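Local coordinates for uncharacterized protein conserved in bacteria (Cupriavidus necator, PDB 5DMH), which phosphorylates 3-oxo-tetronate at its 4-position with ATP, giving 3-oxo-tetronate 4-phosphate and ADP, at residues L187-V190 / L191-S195; P441-F444 / D445-R449. All blocks are in the same frame, centred on the assembly; numbering follows the deposited sequence. Where two conformers were deposited one is given.

Contact 1 of 2, residues L187-V190 / L191-S195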
loop_
_atom_site.group_PDB
_atom_site.type_symbol
_atom_site.label_atom_id
_atom_site.label_comp_id
_atom_site.label_asym_id
_atom_site.label_seq_id
_atom_site.Cartn_x
_atom_site.Cartn_y
_atom_site.Cartn_z
ATOM N N LEU A 187 -13.490 -13.827 1.944
ATOM C CA LEU A 187 -13.131 -12.932 0.864
ATOM C C LEU A 187 -13.960 -13.185 -0.396
ATOM O O LEU A 187 -14.153 -12.282 -1.193
ATOM C CB LEU A 187 -11.652 -13.073 0.525
ATOM C CG LEU A 187 -10.633 -12.733 1.608
ATOM C CD1 LEU A 187 -9.200 -12.761 1.048
ATOM C CD2 LEU A 187 -10.941 -11.376 2.221
ATOM N N VAL A 188 -14.445 -14.413 -0.584
ATOM C CA VAL A 188 -15.284 -14.697 -1.754
ATOM C C VAL A 188 -16.577 -13.906 -1.646
ATOM O O VAL A 188 -16.973 -13.197 -2.583
ATOM C CB VAL A 188 -15.560 -16.210 -1.934
ATOM C CG1 VAL A 188 -16.604 -16.431 -3.012
ATOM C CG2 VAL A 188 -14.286 -16.927 -2.261
ATOM N N ARG A 189 -17.177 -13.945 -0.458
ATOM C CA ARG A 189 -18.421 -13.215 -0.187
ATOM C C ARG A 189 -18.183 -11.688 -0.220
ATOM O O ARG A 189 -18.940 -10.952 -0.840
ATOM C CB ARG A 189 -18.970 -13.671 1.164
ATOM C CG ARG A 189 -20.299 -13.098 1.604
ATOM C CD ARG A 189 -20.880 -13.956 2.739
ATOM N NE ARG A 189 -19.984 -14.015 3.894
ATOM C CZ ARG A 189 -20.001 -14.963 4.838
ATOM N NH1 ARG A 189 -20.869 -15.965 4.787
ATOM N NH2 ARG A 189 -19.148 -14.909 5.849
ATOM N N VAL A 190 -17.112 -11.238 0.415
ATOM C CA VAL A 190 -16.776 -9.813 0.446
ATOM C C VAL A 190 -16.557 -9.276 -0.975
ATOM O O VAL A 190 -17.119 -8.263 -1.354
ATOM C CB VAL A 190 -15.524 -9.562 1.324
ATOM C CG1 VAL A 190 -15.005 -8.125 1.179
ATOM C CG2 VAL A 190 -15.824 -9.879 2.787
ATOM N N LEU A 191 -15.742 -9.963 -1.767
ATOM C CA LEU A 191 -15.445 -9.496 -3.107
ATOM C C LEU A 191 -16.689 -9.560 -4.000
ATOM O O LEU A 191 -16.936 -8.638 -4.813
ATOM C CB LEU A 191 -14.301 -10.318 -3.722
ATOM C CG LEU A 191 -13.789 -9.885 -5.109
ATOM C CD1 LEU A 191 -13.493 -8.378 -5.179
ATOM C CD2 LEU A 191 -12.558 -10.685 -5.464
ATOM N N GLN A 192 -17.467 -10.627 -3.869
ATOM C CA GLN A 192 -18.687 -10.771 -4.678
ATOM C C GLN A 192 -19.612 -9.570 -4.461
ATOM O O GLN A 192 -20.232 -9.074 -5.395
ATOM C CB GLN A 192 -19.426 -12.088 -4.376
ATOM C CG GLN A 192 -20.607 -12.371 -5.315
ATOM C CD GLN A 192 -20.206 -12.435 -6.764
ATOM O OE1 GLN A 192 -19.827 -13.494 -7.268
ATOM N NE2 GLN A 192 -20.263 -11.294 -7.447
ATOM N N ARG A 193 -19.643 -9.043 -3.237
ATOM C CA ARG A 193 -20.579 -7.950 -2.936
ATOM C C ARG A 193 -20.254 -6.659 -3.662
ATOM O O ARG A 193 -21.137 -5.814 -3.891
ATOM C CB ARG A 193 -20.655 -7.703 -1.440
ATOM C CG ARG A 193 -21.567 -8.663 -0.742
ATOM C CD ARG A 193 -21.969 -8.143 0.617
ATOM N NE ARG A 193 -20.926 -8.395 1.587
ATOM C CZ ARG A 193 -20.925 -9.388 2.476
ATOM N NH1 ARG A 193 -21.939 -10.244 2.549
ATOM N NH2 ARG A 193 -19.893 -9.508 3.319
ATOM N N GLN A 194 -19.000 -6.513 -4.047
ATOM C CA GLN A 194 -18.553 -5.324 -4.735
ATOM C C GLN A 194 -18.199 -5.618 -6.207
ATOM O O GLN A 194 -17.506 -4.834 -6.860
ATOM C CB GLN A 194 -17.383 -4.697 -3.987
ATOM C CG GLN A 194 -16.193 -5.583 -3.794
ATOM C CD GLN A 194 -15.084 -4.902 -3.013
ATOM O OE1 GLN A 194 -14.392 -4.053 -3.531
ATOM N NE2 GLN A 194 -14.888 -5.323 -1.764
ATOM N N SER A 195 -18.679 -6.752 -6.710
ATOM C CA SER A 195 -18.378 -7.200 -8.079
ATOM C C SER A 195 -19.661 -7.530 -8.831
ATOM O O SER A 195 -20.589 -8.107 -8.268
ATOM C CB SER A 195 -17.466 -8.441 -8.092
ATOM O OG SER A 195 -16.265 -8.238 -7.375
HETATM O O HOH W 1 -17.500 -6.038 0.039
#
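Arg193 folds back along Arg189 across one turn of the short amphipathic helix 187-193, in the sugar-binding N-terminal domain of this four-carbon acid sugar kinase. Starting at the root of Arg193, CB lies near two carbonyl oxygens, those of Arg189 and Val190. CG, anti to the carbonyl carbon (chi1 -81°), is turned back along the helix and comes 3.5 Å from Arg189 O. The chain bends at chi3, which brings the guanidinium over that same oxygen: Arg189 O faces the plane from one side, toward its rim. NE pairs with Asp124. NH1 rests 3.4 Å from Arg189 CG, and NH2 lies near Val190 CG2 and forms a salt bridge with Asp184. The two arginines run side by side, their guanidinium planes only 14° apart. Asp184 takes both Arg189 NE and Arg193 NH2, so the paired guanidiniums share one carboxylate.

The backbone is helical: Leu191 N bonds to Leu187 O at 2.9 Å, and Gln192 N and Arg193 N follow on Val188 O and Arg189 O, Arg193 N adding a weak second bond to Val190 O. On the buried side Leu187 and Leu191 pack against Ile230 of strand 228-231, with Leu191 also meeting Ile128 of helix 128-139.

At the C-terminal end Gln194 lies alongside Val190, and a water donates to Val190 O while accepting from Gln194 NE2, which also bonds to Ser122; OE1 accepts from Gly129 N. Leu191 O is gripped from opposite faces of its plane, by Gln194 N at 3.1 Å and by Ser195 OG at 2.7 Å.

Contact 2 of 2, residues P441-F444 / D445-R449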
loop_
_atom_site.group_PDB
_atom_site.type_symbol
_atom_site.label_atom_id
_atom_site.label_comp_id
_atom_site.label_asym_id
_atom_site.label_seq_id
_atom_site.Cartn_x
_atom_site.Cartn_y
_atom_site.Cartn_z
ATOM N N PRO A 441 7.202 -2.468 17.328
ATOM C CA PRO A 441 7.015 -1.360 18.275
ATOM C C PRO A 441 7.999 -0.216 18.145
ATOM O O PRO A 441 7.638 0.928 18.441
ATOM C CB PRO A 441 7.211 -2.032 19.641
ATOM C CG PRO A 441 6.894 -3.459 19.402
ATOM C CD PRO A 441 7.269 -3.774 18.008
ATOM N N ASP A 442 9.207 -0.537 17.698
ATOM C CA ASP A 442 10.285 0.433 17.620
ATOM C C ASP A 442 10.454 1.063 16.237
ATOM O O ASP A 442 11.466 1.709 15.965
ATOM C CB ASP A 442 11.582 -0.231 18.059
ATOM C CG ASP A 442 11.575 -0.588 19.546
ATOM O OD1 ASP A 442 11.071 0.223 20.350
ATOM O OD2 ASP A 442 12.041 -1.679 19.906
ATOM N N PHE A 443 9.454 0.893 15.375
ATOM C CA PHE A 443 9.590 1.250 13.983
ATOM C C PHE A 443 9.950 2.732 13.730
ATOM O O PHE A 443 10.742 3.015 12.860
ATOM C CB PHE A 443 8.329 0.912 13.219
ATOM C CG PHE A 443 8.383 1.333 11.791
ATOM C CD1 PHE A 443 8.949 0.514 10.841
ATOM C CD2 PHE A 443 7.885 2.585 11.400
ATOM C CE1 PHE A 443 8.992 0.927 9.504
ATOM C CE2 PHE A 443 7.956 3.001 10.101
ATOM C CZ PHE A 443 8.500 2.183 9.145
ATOM N N PHE A 444 9.380 3.662 14.491
ATOM C CA PHE A 444 9.585 5.069 14.187
ATOM C C PHE A 444 11.085 5.400 14.261
ATOM O O PHE A 444 11.637 6.066 13.373
ATOM C CB PHE A 444 8.804 5.970 15.152
ATOM C CG PHE A 444 7.309 5.928 15.002
ATOM C CD1 PHE A 444 6.675 5.446 13.849
ATOM C CD2 PHE A 444 6.519 6.416 16.018
ATOM C CE1 PHE A 444 5.317 5.462 13.758
ATOM C CE2 PHE A 444 5.166 6.426 15.920
ATOM C CZ PHE A 444 4.550 5.950 14.779
ATOM N N ASP A 445 11.748 4.943 15.325
ATOM C CA ASP A 445 13.191 5.147 15.485
ATOM C C ASP A 445 14.002 4.376 14.468
ATOM O O ASP A 445 14.950 4.905 13.893
ATOM C CB ASP A 445 13.663 4.791 16.913
ATOM C CG ASP A 445 15.142 5.050 17.108
ATOM O OD1 ASP A 445 15.552 6.223 17.051
ATOM O OD2 ASP A 445 15.909 4.098 17.303
ATOM N N GLU A 446 13.641 3.113 14.262
ATOM C CA GLU A 446 14.296 2.306 13.244
ATOM C C GLU A 446 14.268 2.990 11.877
ATOM O O GLU A 446 15.295 3.063 11.186
ATOM C CB GLU A 446 13.648 0.925 13.158
ATOM C CG GLU A 446 13.943 0.053 14.363
ATOM C CD GLU A 446 13.114 -1.220 14.377
ATOM O OE1 GLU A 446 11.873 -1.147 14.249
ATOM O OE2 GLU A 446 13.707 -2.297 14.492
ATOM N N ALA A 447 13.106 3.503 11.509
ATOM C CA ALA A 447 12.920 4.170 10.215
ATOM C C ALA A 447 13.734 5.470 10.112
ATOM O O ALA A 447 14.482 5.677 9.139
ATOM C CB ALA A 447 11.448 4.440 9.996
ATOM N N LEU A 448 13.644 6.309 11.140
ATOM C CA LEU A 448 14.355 7.579 11.131
ATOM C C LEU A 448 15.843 7.342 10.922
ATOM O O LEU A 448 16.493 8.050 10.147
ATOM C CB LEU A 448 14.136 8.334 12.443
ATOM C CG LEU A 448 12.828 9.106 12.502
ATOM C CD1 LEU A 448 12.604 9.530 13.923
ATOM C CD2 LEU A 448 12.882 10.335 11.564
ATOM N N ARG A 449 16.390 6.360 11.634
ATOM C CA ARG A 449 17.809 6.027 11.527
ATOM C C ARG A 449 18.202 5.455 10.176
ATOM O O ARG A 449 19.263 5.768 9.652
ATOM C CB ARG A 449 18.228 5.036 12.631
ATOM C CG ARG A 449 18.296 5.660 14.004
ATOM C CD ARG A 449 18.655 4.639 15.077
ATOM N NE ARG A 449 18.802 5.268 16.383
ATOM C CZ ARG A 449 19.885 5.941 16.778
ATOM N NH1 ARG A 449 20.932 6.082 15.969
ATOM N NH2 ARG A 449 19.925 6.482 17.990
HETATM O O HOH W 2 10.364 -2.664 16.181
#
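Ala447 puts its methyl over one face of the Phe443 ring, a CH-pi contact one helical turn apart: CB sits 4.0 Å from the ring centroid, 24° off the normal and displaced toward CE2 and CZ. Phe443 CG is anti to the backbone N (chi1 177°), which swings the ring alongside the following turn. Phe444 brings CD1 to the edge of that ring, in its plane.

The backbone bonds are those of a first helical turn. Glu446 N meets Asp442 O almost straight, at 175°, and Ala447 N and Leu448 N bond to Phe443 O and Phe444 O.

Among polar side chains, Glu446 reaches back to the start of the helix, where a water donates to its OE1 and accepts from Asp442 N, both at 2.9 Å. Asp445 OD2 takes Arg449 NE in a salt bridge of 3.3 Å; OD2 lies in the Arg449 guanidinium plane, and OD1 of Asp445 pairs with Arg311.

The apolar side packs inward, Phe443 and Ala447 on Val389 and Phe444 on Trp306 and Val290. This is the beginning of an amphipathic C-terminal helix, with Asp442 at its N-cap position, though its side chain makes no capping bond, laid against strands 288-292, 387-391 and 430-434 of the nucleotide-binding domain.

Overall arrangement
Contact 1 and contact 2 sit on opposite sides of the chain's centre, with their own centres 36 Å apart and their nearest atoms about 24 Å apart, so neither touches the other. The first belongs to the sugar-binding domain and lies away from the annotated sites. The second belongs to the nucleotide-binding half and is nearer the nucleotide: the side chain of Phe444 is about 11 Å from the bound ADP, about 8 Å from the side chain of Ser294 and about 9 Å from Gly436, two residues inferred to bind ATP. Both are single-helix contacts, each with an apolar side against strands of its own domain.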